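Glycoside hydrolase family 31 (Trueperella pyogenes, PDB 5I0G) degrades cycloalternan, a cyclic alpha-glucan, probably by cleaving its alpha-1,3 linkages with a TIM-barrel catalytic domain. Local coordinates at residues Gly34-Gly39 with Ala89-Gln94; Arg145-Ser150 with Ala166-Gly171; Phe295-Ser300 with Met588-Glu593; Trp387-Gln392 with Gly428-Asn433. The protein carries 1 engineered substitution. All blocks are in the same frame, centred on the assembly; numbering follows the deposited sequence.

Contact 1 of 4, residues Gly34-Gly39 with Ala89-Gln94; sequences GATTSG and ADNGWQ
Strand 34-37 runs antiparallel to strand 92-94, with Ala35 and Trp93 as the hydrogen-bonded pair between the non-hydrogen-bonded pairs Gly34-Gln94 and Thr36-Gly92. Ala35 N gives its hydrogen to Trp93 O at 3.0 Å. Trp93 N returns a bond to Ala35 O at 2.7 Å. Just before strand 92-94 begins, Asn91 continues the pairing with both backbone and side chain. Thr37 N donates to Asn91 O at 3.1 Å. The amide ND2 of Asn91 reaches Thr37 O, also at 3.1 Å, from 33° out of the carbonyl plane. The two strands belong to the antiparallel beta domain at the N-terminus, of the kind found in 1,3-alpha-isomaltosidase-like enzymes. Here strand 92-97 lies between strands 31-37 and 54-61. Ala35 and Trp93 point to the same face, where both touch Met44 of strand 41-49. Thr37 CG2 stands obliquely beside the indole, 4.4 Å from Trp93 CD1. Thr36 is on the other face. Its OG1 sits between the backbone N and the carbonyl carbon (chi1 60°), which leaves CG2 beside the backbone N, 4.0 Å from Gly92 CA. Thr37 OG1 donates to Gly39 O, at 2.8 Å, where the chain leaves the strand.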
# COMPACT_ATOMS: atom_id res chain seq x y z
N GLY A 34 -0.44 26.57 15.23
CA GLY A 34 -1.20 27.11 14.10
C GLY A 34 -2.68 27.14 14.42
O GLY A 34 -3.18 26.33 15.21
N ALA A 35 -3.37 28.09 13.79
CA ALA A 35 -4.81 28.22 13.86
C ALA A 35 -5.34 28.82 12.55
O ALA A 35 -4.60 29.49 11.82
CB ALA A 35 -5.21 29.08 15.05
N THR A 36 -6.60 28.55 12.26
CA THR A 36 -7.26 29.13 11.09
C THR A 36 -8.49 29.92 11.49
O THR A 36 -9.00 29.72 12.59
CB THR A 36 -7.70 28.07 10.05
OG1 THR A 36 -8.63 27.16 10.66
CG2 THR A 36 -6.51 27.31 9.51
N THR A 37 -8.94 30.81 10.60
CA THR A 37 -10.17 31.59 10.82
C THR A 37 -11.15 31.42 9.65
O THR A 37 -10.75 31.19 8.52
CB THR A 37 -9.85 33.08 11.02
OG1 THR A 37 -9.27 33.61 9.83
CG2 THR A 37 -8.84 33.27 12.14
N SER A 38 -12.44 31.54 9.94
CA SER A 38 -13.49 31.39 8.93
C SER A 38 -13.73 32.66 8.09
O SER A 38 -14.45 32.61 7.11
CB SER A 38 -14.79 31.00 9.64
OG SER A 38 -15.12 31.95 10.63
N GLY A 39 -13.18 33.79 8.55
CA GLY A 39 -13.20 35.07 7.83
C GLY A 39 -11.88 35.81 8.01
O GLY A 39 -11.07 35.47 8.89
N ALA A 89 -5.09 27.58 0.76
CA ALA A 89 -4.69 27.54 2.19
C ALA A 89 -4.18 28.92 2.68
O ALA A 89 -2.99 29.11 2.99
CB ALA A 89 -3.62 26.46 2.38
N ASP A 90 -5.12 29.86 2.74
CA ASP A 90 -4.83 31.31 2.89
C ASP A 90 -5.37 31.94 4.20
O ASP A 90 -5.26 33.15 4.37
CB ASP A 90 -5.43 32.09 1.69
CG ASP A 90 -6.98 31.97 1.59
OD1 ASP A 90 -7.63 31.45 2.52
OD2 ASP A 90 -7.56 32.37 0.56
N ASN A 91 -5.95 31.13 5.08
CA ASN A 91 -6.60 31.60 6.32
C ASN A 91 -5.87 31.15 7.60
O ASN A 91 -6.46 31.16 8.69
CB ASN A 91 -8.07 31.14 6.34
CG ASN A 91 -8.21 29.62 6.28
OD1 ASN A 91 -7.32 28.92 5.81
ND2 ASN A 91 -9.34 29.11 6.76
N GLY A 92 -4.60 30.78 7.48
CA GLY A 92 -3.84 30.20 8.59
C GLY A 92 -2.94 31.22 9.26
O GLY A 92 -2.37 32.08 8.60
N TRP A 93 -2.81 31.11 10.58
CA TRP A 93 -1.87 31.94 11.35
C TRP A 93 -0.93 31.02 12.14
O TRP A 93 -1.31 29.91 12.49
CB TRP A 93 -2.61 32.88 12.31
CG TRP A 93 -3.46 33.89 11.61
CD1 TRP A 93 -4.65 33.67 10.96
CD2 TRP A 93 -3.18 35.29 11.47
NE1 TRP A 93 -5.12 34.84 10.43
CE2 TRP A 93 -4.24 35.85 10.72
CE3 TRP A 93 -2.13 36.11 11.90
CZ2 TRP A 93 -4.29 37.20 10.39
CZ3 TRP A 93 -2.18 37.48 11.57
CH2 TRP A 93 -3.25 38.00 10.82
N GLN A 94 0.27 31.51 12.43
CA GLN A 94 1.32 30.69 13.04
C GLN A 94 2.22 31.49 13.98
O GLN A 94 2.54 32.64 13.71
CB GLN A 94 2.14 30.04 11.93
CG GLN A 94 3.21 29.10 12.40
CD GLN A 94 3.83 28.30 11.27
OE1 GLN A 94 3.25 27.32 10.79
NE2 GLN A 94 5.02 28.70 10.86

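Contact 2 of 4, residues Arg145-Ser150 with Ala166-Gly171; sequences RFIPDS and ALRIEG
Arg145 lies along the backbone of Arg168 and binds it twice. Its carbonyl O accepts from Arg168 N at 2.7 Å, and its guanidinium NH1 donates to Arg168 O at 2.9 Å. The setting is a beta-turn loop laid against the end of strand 159-168 in a six-stranded antiparallel sheet. Phe146 and Leu167 form a single backbone bridge there, and a type I turn runs from Ile147 to Ser150. The next bond outward is Ile147 N to Ala166 O. The guanidinium of Arg145 uses an edge and a face. Arg168 O sits in its plane but receives the NH1 hydrogen from above its own carbonyl plane, 45° out. The carboxylate of Glu170 stacks over one face, the two planes 24° apart. Its OE1 is 3.8 Å from Arg145 NH2, a long salt bridge that rests on charge alone. A bend at chi2 (-50°) carries the guanidinium past Arg168 toward Glu170. Glu173 forms a salt bridge with NH1 as well. It also accepts from Glu170 N, so it probably helps fix both residues.

Leu167 CD2 meets the edge of the Phe146 ring, and both residues touch Ile141. Ile147 CG1 lies 4.1 Å from Ala166 CB, while its CD1 reaches Arg168 CB. At the turn, Ile147 O accepts from both Ser150 N and Ser150 OG. This holds the hydroxyl in place, and the same OG accepts from Ala166 N at 2.9 Å.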
# COMPACT_ATOMS: atom_id res chain seq x y z
N ARG A 145 20.42 -9.56 21.15
CA ARG A 145 20.67 -8.30 20.44
C ARG A 145 20.12 -7.05 21.12
O ARG A 145 20.63 -5.96 20.86
CB ARG A 145 20.20 -8.38 18.97
CG ARG A 145 20.99 -9.39 18.13
CD ARG A 145 22.51 -9.23 18.25
NE ARG A 145 23.20 -10.09 17.31
CZ ARG A 145 23.58 -9.77 16.07
NH1 ARG A 145 23.38 -8.55 15.57
NH2 ARG A 145 24.19 -10.69 15.34
N PHE A 146 19.14 -7.21 22.01
CA PHE A 146 18.59 -6.09 22.80
C PHE A 146 19.68 -5.43 23.63
O PHE A 146 20.47 -6.13 24.25
CB PHE A 146 17.47 -6.63 23.72
CG PHE A 146 16.79 -5.57 24.55
CD1 PHE A 146 16.24 -4.44 23.96
CD2 PHE A 146 16.67 -5.74 25.93
CE1 PHE A 146 15.60 -3.47 24.72
CE2 PHE A 146 16.02 -4.78 26.71
CZ PHE A 146 15.49 -3.64 26.10
N ILE A 147 19.72 -4.10 23.63
CA ILE A 147 20.63 -3.34 24.50
C ILE A 147 19.86 -3.01 25.78
O ILE A 147 18.96 -2.18 25.73
CB ILE A 147 21.12 -2.05 23.81
CG1 ILE A 147 21.75 -2.36 22.44
CG2 ILE A 147 22.11 -1.31 24.68
CD1 ILE A 147 22.96 -3.29 22.47
N PRO A 148 20.20 -3.67 26.93
CA PRO A 148 19.39 -3.56 28.16
C PRO A 148 19.14 -2.14 28.67
O PRO A 148 18.06 -1.89 29.20
CB PRO A 148 20.20 -4.34 29.22
CG PRO A 148 21.23 -5.11 28.50
CD PRO A 148 21.31 -4.63 27.08
N ASP A 149 20.12 -1.24 28.54
CA ASP A 149 19.96 0.11 29.08
C ASP A 149 19.59 1.18 28.04
O ASP A 149 19.69 2.37 28.34
CB ASP A 149 21.20 0.53 29.91
CG ASP A 149 22.42 0.88 29.07
OD1 ASP A 149 22.34 0.94 27.81
OD2 ASP A 149 23.49 1.10 29.69
N SER A 150 19.17 0.75 26.85
CA SER A 150 18.71 1.66 25.79
C SER A 150 17.27 2.22 25.92
O SER A 150 17.01 3.28 25.38
CB SER A 150 18.84 0.99 24.41
OG SER A 150 17.95 -0.11 24.25
N ALA A 166 17.13 0.12 21.46
CA ALA A 166 18.13 -0.25 20.46
C ALA A 166 18.41 -1.74 20.42
O ALA A 166 18.31 -2.42 21.45
CB ALA A 166 19.43 0.51 20.70
N LEU A 167 18.78 -2.21 19.23
CA LEU A 167 19.24 -3.59 19.01
C LEU A 167 20.64 -3.55 18.38
O LEU A 167 20.92 -2.67 17.56
CB LEU A 167 18.29 -4.32 18.05
CG LEU A 167 16.80 -4.39 18.38
CD1 LEU A 167 16.08 -5.20 17.31
CD2 LEU A 167 16.57 -4.99 19.75
N ARG A 168 21.52 -4.48 18.75
CA ARG A 168 22.87 -4.49 18.20
C ARG A 168 22.85 -5.10 16.81
O ARG A 168 22.21 -6.13 16.59
CB ARG A 168 23.87 -5.26 19.09
CG ARG A 168 25.31 -5.21 18.55
CD ARG A 168 26.36 -5.85 19.45
NE ARG A 168 26.00 -7.24 19.73
CZ ARG A 168 25.42 -7.67 20.85
NH1 ARG A 168 25.11 -8.97 20.96
NH2 ARG A 168 25.15 -6.83 21.88
N ILE A 169 23.54 -4.45 15.88
CA ILE A 169 23.80 -4.97 14.54
C ILE A 169 25.32 -5.01 14.32
O ILE A 169 26.04 -4.07 14.71
CB ILE A 169 23.05 -4.16 13.45
CG1 ILE A 169 23.30 -4.75 12.06
CG2 ILE A 169 23.41 -2.67 13.49
CD1 ILE A 169 22.40 -4.17 10.99
N GLU A 170 25.79 -6.11 13.73
CA GLU A 170 27.22 -6.35 13.48
C GLU A 170 27.65 -5.88 12.08
O GLU A 170 26.80 -5.59 11.24
CB GLU A 170 27.57 -7.83 13.74
CG GLU A 170 27.22 -8.24 15.19
CD GLU A 170 27.70 -9.63 15.58
OE1 GLU A 170 27.91 -10.48 14.69
OE2 GLU A 170 27.85 -9.89 16.79
N GLY A 171 28.95 -5.78 11.85
CA GLY A 171 29.50 -5.07 10.69
C GLY A 171 29.16 -5.65 9.33
O GLY A 171 29.01 -4.90 8.36

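Contact 3 of 4, residues Phe295-Ser300 with Met588-Glu593; sequences FGLWAS and MQYHSE. With GLC (alpha-D-glucopyranose), chain B.
Tyr590 turns its ring back over the neighbouring strand, one face covering the backbone of Ala299 and Ser300. Ala299 CA lies 4.2 Å from the ring centroid, a CH-pi contact over the face. The strands are the first and last of the TIM barrel, 298-300 and 587-590, and their parallel pairing closes it. Trp298 N donates to Met588 O at 3.0 Å, while Tyr590 N to Trp298 O is weak. CG of Tyr590 sits between its backbone N and carbonyl carbon (chi1 72°), which brings the ring over the first strand. Its hydroxyl is hydrogen-bonded to His317. On the same side Leu297 CD1 packs on Met588 CG, and Leu297 CD2 meets the edge of the tyrosine ring. Trp298 CB and Gln589 CG touch on the other face of the sheet, 3.5 Å apart. Gln589 NE2 is held by Asp561, and a water links Gln589 OE1 to Ser300 OG. At the end of the strands lies the sugar pocket. His591 ND1 makes a weak, bent hydrogen bond to Ser300 OG, 2.8 Å away. His591 NE2 binds O3 of the glucose of chain B at 3.1 Å and donates to its O4 at 3.0 Å.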
# COMPACT_ATOMS: atom_id res chain seq x y z
N PHE A 295 -2.29 -17.59 -12.42
CA PHE A 295 -0.97 -17.58 -13.06
C PHE A 295 -0.90 -17.32 -14.56
O PHE A 295 0.19 -17.24 -15.10
CB PHE A 295 -0.23 -18.88 -12.72
CG PHE A 295 0.12 -18.98 -11.28
CD1 PHE A 295 0.86 -17.98 -10.66
CD2 PHE A 295 -0.31 -20.05 -10.52
CE1 PHE A 295 1.18 -18.06 -9.32
CE2 PHE A 295 0.01 -20.13 -9.17
CZ PHE A 295 0.76 -19.13 -8.57
N GLY A 296 -2.04 -17.15 -15.22
CA GLY A 296 -2.06 -16.65 -16.60
C GLY A 296 -1.98 -15.13 -16.68
O GLY A 296 -1.83 -14.43 -15.66
N LEU A 297 -2.05 -14.61 -17.89
CA LEU A 297 -2.00 -13.17 -18.09
C LEU A 297 -3.31 -12.52 -17.61
O LEU A 297 -4.41 -12.96 -17.98
CB LEU A 297 -1.74 -12.83 -19.56
CG LEU A 297 -1.69 -11.35 -19.92
CD1 LEU A 297 -0.52 -10.66 -19.24
CD2 LEU A 297 -1.61 -11.20 -21.43
N TRP A 298 -3.18 -11.47 -16.78
CA TRP A 298 -4.32 -10.63 -16.37
C TRP A 298 -4.37 -9.41 -17.27
O TRP A 298 -3.37 -8.70 -17.41
CB TRP A 298 -4.14 -10.11 -14.94
CG TRP A 298 -4.22 -11.13 -13.84
CD1 TRP A 298 -3.63 -12.37 -13.81
CD2 TRP A 298 -4.91 -11.00 -12.59
NE1 TRP A 298 -3.91 -13.01 -12.63
CE2 TRP A 298 -4.69 -12.19 -11.86
CE3 TRP A 298 -5.68 -9.98 -12.03
CZ2 TRP A 298 -5.23 -12.40 -10.58
CZ3 TRP A 298 -6.22 -10.19 -10.74
CH2 TRP A 298 -5.99 -11.39 -10.04
N ALA A 299 -5.54 -9.14 -17.85
CA ALA A 299 -5.78 -7.96 -18.71
C ALA A 299 -6.60 -6.92 -17.96
O ALA A 299 -7.60 -7.27 -17.33
CB ALA A 299 -6.52 -8.37 -19.97
N SER A 300 -6.20 -5.65 -18.03
CA SER A 300 -6.92 -4.58 -17.35
C SER A 300 -6.76 -3.24 -18.04
O SER A 300 -5.74 -2.94 -18.67
CB SER A 300 -6.43 -4.46 -15.89
OG SER A 300 -7.08 -3.42 -15.17
N MET A 588 1.29 -11.69 -13.30
CA MET A 588 1.61 -11.01 -14.56
C MET A 588 0.38 -10.27 -15.03
O MET A 588 -0.65 -10.91 -15.32
CB MET A 588 2.03 -12.04 -15.60
CG MET A 588 2.45 -11.47 -16.94
SD MET A 588 2.65 -12.77 -18.17
CE MET A 588 3.38 -11.84 -19.51
N GLN A 589 0.48 -8.95 -15.13
CA GLN A 589 -0.68 -8.07 -15.35
C GLN A 589 -0.31 -6.75 -15.99
O GLN A 589 0.67 -6.14 -15.59
CB GLN A 589 -1.39 -7.81 -14.00
CG GLN A 589 -2.71 -7.02 -14.08
CD GLN A 589 -2.71 -5.67 -13.37
OE1 GLN A 589 -3.76 -5.20 -12.96
NE2 GLN A 589 -1.54 -5.06 -13.19
N TYR A 590 -1.10 -6.30 -16.97
CA TYR A 590 -1.02 -4.95 -17.52
C TYR A 590 -2.26 -4.16 -17.20
O TYR A 590 -3.33 -4.74 -17.02
CB TYR A 590 -0.75 -4.95 -19.04
CG TYR A 590 -1.89 -5.37 -19.94
CD1 TYR A 590 -2.89 -4.47 -20.30
CD2 TYR A 590 -1.94 -6.66 -20.47
CE1 TYR A 590 -3.92 -4.84 -21.16
CE2 TYR A 590 -2.96 -7.04 -21.33
CZ TYR A 590 -3.96 -6.13 -21.67
OH TYR A 590 -4.98 -6.51 -22.51
N HIS A 591 -2.11 -2.84 -17.14
CA HIS A 591 -3.14 -1.96 -16.62
C HIS A 591 -2.94 -0.53 -17.15
O HIS A 591 -1.84 -0.17 -17.54
CB HIS A 591 -3.08 -1.99 -15.09
CG HIS A 591 -4.13 -1.17 -14.42
ND1 HIS A 591 -5.45 -1.15 -14.84
CD2 HIS A 591 -4.07 -0.36 -13.33
CE1 HIS A 591 -6.14 -0.32 -14.07
NE2 HIS A 591 -5.33 0.15 -13.14
N SER A 592 -4.01 0.27 -17.19
CA SER A 592 -3.93 1.65 -17.66
C SER A 592 -4.92 2.54 -16.90
O SER A 592 -6.05 2.14 -16.63
CB SER A 592 -4.22 1.74 -19.17
OG SER A 592 -5.54 1.28 -19.46
N GLU A 593 -4.48 3.77 -16.62
CA GLU A 593 -5.23 4.73 -15.81
C GLU A 593 -6.31 5.45 -16.62
O GLU A 593 -6.19 5.59 -17.83
CB GLU A 593 -4.26 5.78 -15.28
CG GLU A 593 -4.84 6.59 -14.13
CD GLU A 593 -3.86 7.58 -13.55
OE1 GLU A 593 -2.99 8.07 -14.33
OE2 GLU A 593 -4.01 7.85 -12.33
C1 GLC B . -6.42 3.93 -8.11
C2 GLC B . -5.56 2.70 -8.42
C3 GLC B . -5.63 2.36 -9.91
C4 GLC B . -7.07 2.29 -10.42
C5 GLC B . -7.84 3.53 -10.01
C6 GLC B . -9.31 3.41 -10.36
O2 GLC B . -4.18 2.92 -8.07
O3 GLC B . -4.99 1.12 -10.19
O4 GLC B . -7.04 2.22 -11.85
O5 GLC B . -7.74 3.75 -8.60
O6 GLC B . -9.84 4.73 -10.30
O HOH W 1 -0.23 -14.32 -13.46
O HOH W 2 -4.79 -1.15 -20.68
O HOH W 3 -6.29 -4.39 -12.41

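Contact 4 of 4, residues Trp387-Gln392 with Gly428-Asn433; sequences WQIPLQ and GWWFPN. With GLC (alpha-D-glucopyranose), chain C; GLC (alpha-D-glucopyranose), chain D; GLC (alpha-D-glucopyranose), chain B.
Trp387 and Trp430 each hold their CG anti to the backbone N (chi1 -170° and -162°), and the two indoles extend toward each other from opposite directions. They meet edge to edge at their six-membered ends, Trp387 CZ2 3.8 Å from Trp430 CZ2, each near the plane of the other ring. Ile389 CD1 lies over one face of Trp430; its 3.2 Å to CZ3 is shorter than a normal carbon contact and doubtful. The same isoleucine reaches the Phe431 ring through CG1, 4.1 Å from CE2. Leu391 CD1 packs on Phe431 CB. Residues 387-392 lead out of the third strand of the TIM barrel, and residues 428-433 belong to a long loop before helix 442-450. Their aromatic side chains line the glycan pocket. The face of Trp430 opposite Ile389 carries the glucose of chain C, whose C6 is 3.5 Å from CG. Trp430 NE1 donates to O5 of the chain D glucose at 2.9 Å. Phe431 CZ lies 4.0 Å from C1 of that sugar. Trp429 NE1 binds O6 of the chain C glucose at 3.0 Å. Trp387 NE1 is hydrogen-bonded to Asp467, while its ring lies obliquely near C6 of the chain B glucose.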
# COMPACT_ATOMS: atom_id res chain seq x y z
N TRP A 387 -13.71 -4.21 -9.55
CA TRP A 387 -13.08 -3.24 -8.67
C TRP A 387 -14.00 -2.80 -7.54
O TRP A 387 -15.23 -2.78 -7.68
CB TRP A 387 -12.69 -2.04 -9.52
CG TRP A 387 -11.83 -1.00 -8.90
CD1 TRP A 387 -10.49 -0.94 -8.96
CD2 TRP A 387 -12.27 0.19 -8.24
NE1 TRP A 387 -10.05 0.19 -8.34
CE2 TRP A 387 -11.12 0.90 -7.88
CE3 TRP A 387 -13.52 0.69 -7.89
CZ2 TRP A 387 -11.17 2.12 -7.20
CZ3 TRP A 387 -13.59 1.90 -7.21
CH2 TRP A 387 -12.41 2.60 -6.87
N GLN A 388 -13.38 -2.48 -6.42
CA GLN A 388 -14.09 -2.07 -5.20
C GLN A 388 -13.23 -1.08 -4.42
O GLN A 388 -11.99 -1.03 -4.59
CB GLN A 388 -14.36 -3.26 -4.26
CG GLN A 388 -15.40 -4.25 -4.75
CD GLN A 388 -16.82 -3.74 -4.63
OE1 GLN A 388 -17.44 -3.85 -3.58
NE2 GLN A 388 -17.34 -3.19 -5.70
N ILE A 389 -13.91 -0.35 -3.54
CA ILE A 389 -13.29 0.62 -2.63
C ILE A 389 -14.01 0.47 -1.27
O ILE A 389 -15.24 0.25 -1.26
CB ILE A 389 -13.41 2.05 -3.23
CG1 ILE A 389 -12.64 3.10 -2.44
CG2 ILE A 389 -14.86 2.51 -3.32
CD1 ILE A 389 -11.22 3.27 -2.88
N PRO A 390 -13.28 0.59 -0.13
CA PRO A 390 -13.98 0.48 1.17
C PRO A 390 -14.40 1.87 1.69
O PRO A 390 -13.96 2.30 2.73
CB PRO A 390 -12.91 -0.15 2.08
CG PRO A 390 -11.63 0.43 1.55
CD PRO A 390 -11.84 0.80 0.09
N LEU A 391 -15.24 2.55 0.90
CA LEU A 391 -15.80 3.86 1.20
C LEU A 391 -17.19 3.96 0.60
O LEU A 391 -17.50 3.29 -0.36
CB LEU A 391 -14.95 4.98 0.60
CG LEU A 391 -13.56 5.18 1.21
CD1 LEU A 391 -12.75 6.14 0.34
CD2 LEU A 391 -13.68 5.67 2.65
N GLN A 392 -18.02 4.81 1.18
CA GLN A 392 -19.35 5.08 0.67
C GLN A 392 -19.46 6.58 0.49
O GLN A 392 -19.56 7.33 1.47
CB GLN A 392 -20.41 4.56 1.64
CG GLN A 392 -21.83 4.80 1.19
CD GLN A 392 -22.35 3.71 0.30
OE1 GLN A 392 -22.27 2.54 0.64
NE2 GLN A 392 -22.89 4.07 -0.83
N GLY A 428 -9.00 12.21 3.54
CA GLY A 428 -8.13 12.14 2.39
C GLY A 428 -8.59 12.91 1.18
O GLY A 428 -9.70 13.45 1.14
N TRP A 429 -7.71 12.95 0.18
CA TRP A 429 -7.94 13.62 -1.10
C TRP A 429 -8.76 12.73 -2.07
O TRP A 429 -9.39 13.23 -2.98
CB TRP A 429 -6.59 14.07 -1.73
CG TRP A 429 -5.66 12.92 -2.01
CD1 TRP A 429 -5.65 12.14 -3.13
CD2 TRP A 429 -4.67 12.37 -1.13
NE1 TRP A 429 -4.70 11.15 -3.01
CE2 TRP A 429 -4.09 11.26 -1.79
CE3 TRP A 429 -4.21 12.70 0.16
CZ2 TRP A 429 -3.07 10.48 -1.21
CZ3 TRP A 429 -3.19 11.92 0.73
CH2 TRP A 429 -2.63 10.83 0.03
N TRP A 430 -8.74 11.41 -1.86
CA TRP A 430 -9.51 10.47 -2.69
C TRP A 430 -10.88 10.14 -2.08
O TRP A 430 -10.94 9.58 -0.97
CB TRP A 430 -8.70 9.20 -2.88
CG TRP A 430 -9.13 8.35 -4.01
CD1 TRP A 430 -9.73 8.76 -5.16
CD2 TRP A 430 -8.96 6.93 -4.13
NE1 TRP A 430 -9.95 7.69 -5.99
CE2 TRP A 430 -9.49 6.55 -5.38
CE3 TRP A 430 -8.42 5.95 -3.30
CZ2 TRP A 430 -9.48 5.24 -5.83
CZ3 TRP A 430 -8.42 4.64 -3.74
CH2 TRP A 430 -8.94 4.29 -5.01
N PHE A 431 -11.96 10.47 -2.80
CA PHE A 431 -13.32 10.40 -2.29
C PHE A 431 -13.39 11.14 -0.94
O PHE A 431 -13.62 10.53 0.11
CB PHE A 431 -13.79 8.95 -2.12
CG PHE A 431 -13.83 8.17 -3.41
CD1 PHE A 431 -14.77 8.49 -4.41
CD2 PHE A 431 -12.99 7.11 -3.62
CE1 PHE A 431 -14.83 7.76 -5.59
CE2 PHE A 431 -13.04 6.38 -4.80
CZ PHE A 431 -13.97 6.70 -5.78
N PRO A 432 -13.14 12.47 -0.97
CA PRO A 432 -13.15 13.21 0.29
C PRO A 432 -14.56 13.18 0.93
O PRO A 432 -15.55 13.10 0.21
CB PRO A 432 -12.72 14.62 -0.12
CG PRO A 432 -13.10 14.74 -1.56
CD PRO A 432 -13.05 13.35 -2.15
N ASN A 433 -14.60 13.16 2.26
CA ASN A 433 -15.84 13.16 3.07
C ASN A 433 -16.70 11.90 3.00
O ASN A 433 -17.78 11.86 3.59
CB ASN A 433 -16.70 14.43 2.80
CG ASN A 433 -15.95 15.72 3.15
OD1 ASN A 433 -15.63 16.53 2.28
ND2 ASN A 433 -15.64 15.90 4.42
C1 GLC C . -6.77 8.74 -9.03
C2 GLC C . -6.22 7.35 -9.38
C3 GLC C . -6.40 6.36 -8.23
C4 GLC C . -5.75 6.96 -6.97
C5 GLC C . -6.40 8.32 -6.70
C6 GLC C . -6.00 8.98 -5.38
O2 GLC C . -6.86 6.86 -10.57
O3 GLC C . -5.79 5.12 -8.64
O4 GLC C . -5.90 6.11 -5.84
O5 GLC C . -6.15 9.18 -7.82
O6 GLC C . -4.59 9.16 -5.27
C1 GLC D . -12.35 8.59 -8.86
C2 GLC D . -13.17 9.88 -8.79
C3 GLC D . -12.47 10.99 -9.56
C4 GLC D . -11.05 11.17 -9.06
C5 GLC D . -10.30 9.86 -9.23
C6 GLC D . -8.84 9.94 -8.76
O2 GLC D . -14.49 9.65 -9.31
O3 GLC D . -13.18 12.22 -9.39
O4 GLC D . -10.42 12.22 -9.79
O5 GLC D . -10.99 8.84 -8.49
O6 GLC D . -8.21 8.66 -8.95
C1 GLC B . -6.42 3.93 -8.11
C2 GLC B . -5.56 2.70 -8.42
C3 GLC B . -5.63 2.36 -9.91
C4 GLC B . -7.07 2.29 -10.42
C5 GLC B . -7.84 3.53 -10.01
C6 GLC B . -9.31 3.41 -10.36
O2 GLC B . -4.18 2.92 -8.07
O3 GLC B . -4.99 1.12 -10.19
O4 GLC B . -7.04 2.22 -11.85
O5 GLC B . -7.74 3.75 -8.60
O6 GLC B . -9.84 4.73 -10.30

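Overall arrangement
Contacts 1 and 2 come first along the chain and lie in separate beta sheets, their centres about 45 Å apart. Contact 1 is in the N-terminal sheet, contact 2 in the sheet holding strand 159-168. Contacts 3 and 4 share the TIM barrel. Contact 3 joins its first and eighth strands, and contact 4, at the end of the third, is nested in the loop contact 3 closes. Their centres are about 23 Å apart, yet both touch the glucose of chain B, so they approach the bound cycloalternan from different parts of the barrel. The nearest atoms of contacts 1 and 4 are about 13 Å apart. Those of contact 2 are about 30 Å or more from each of the others.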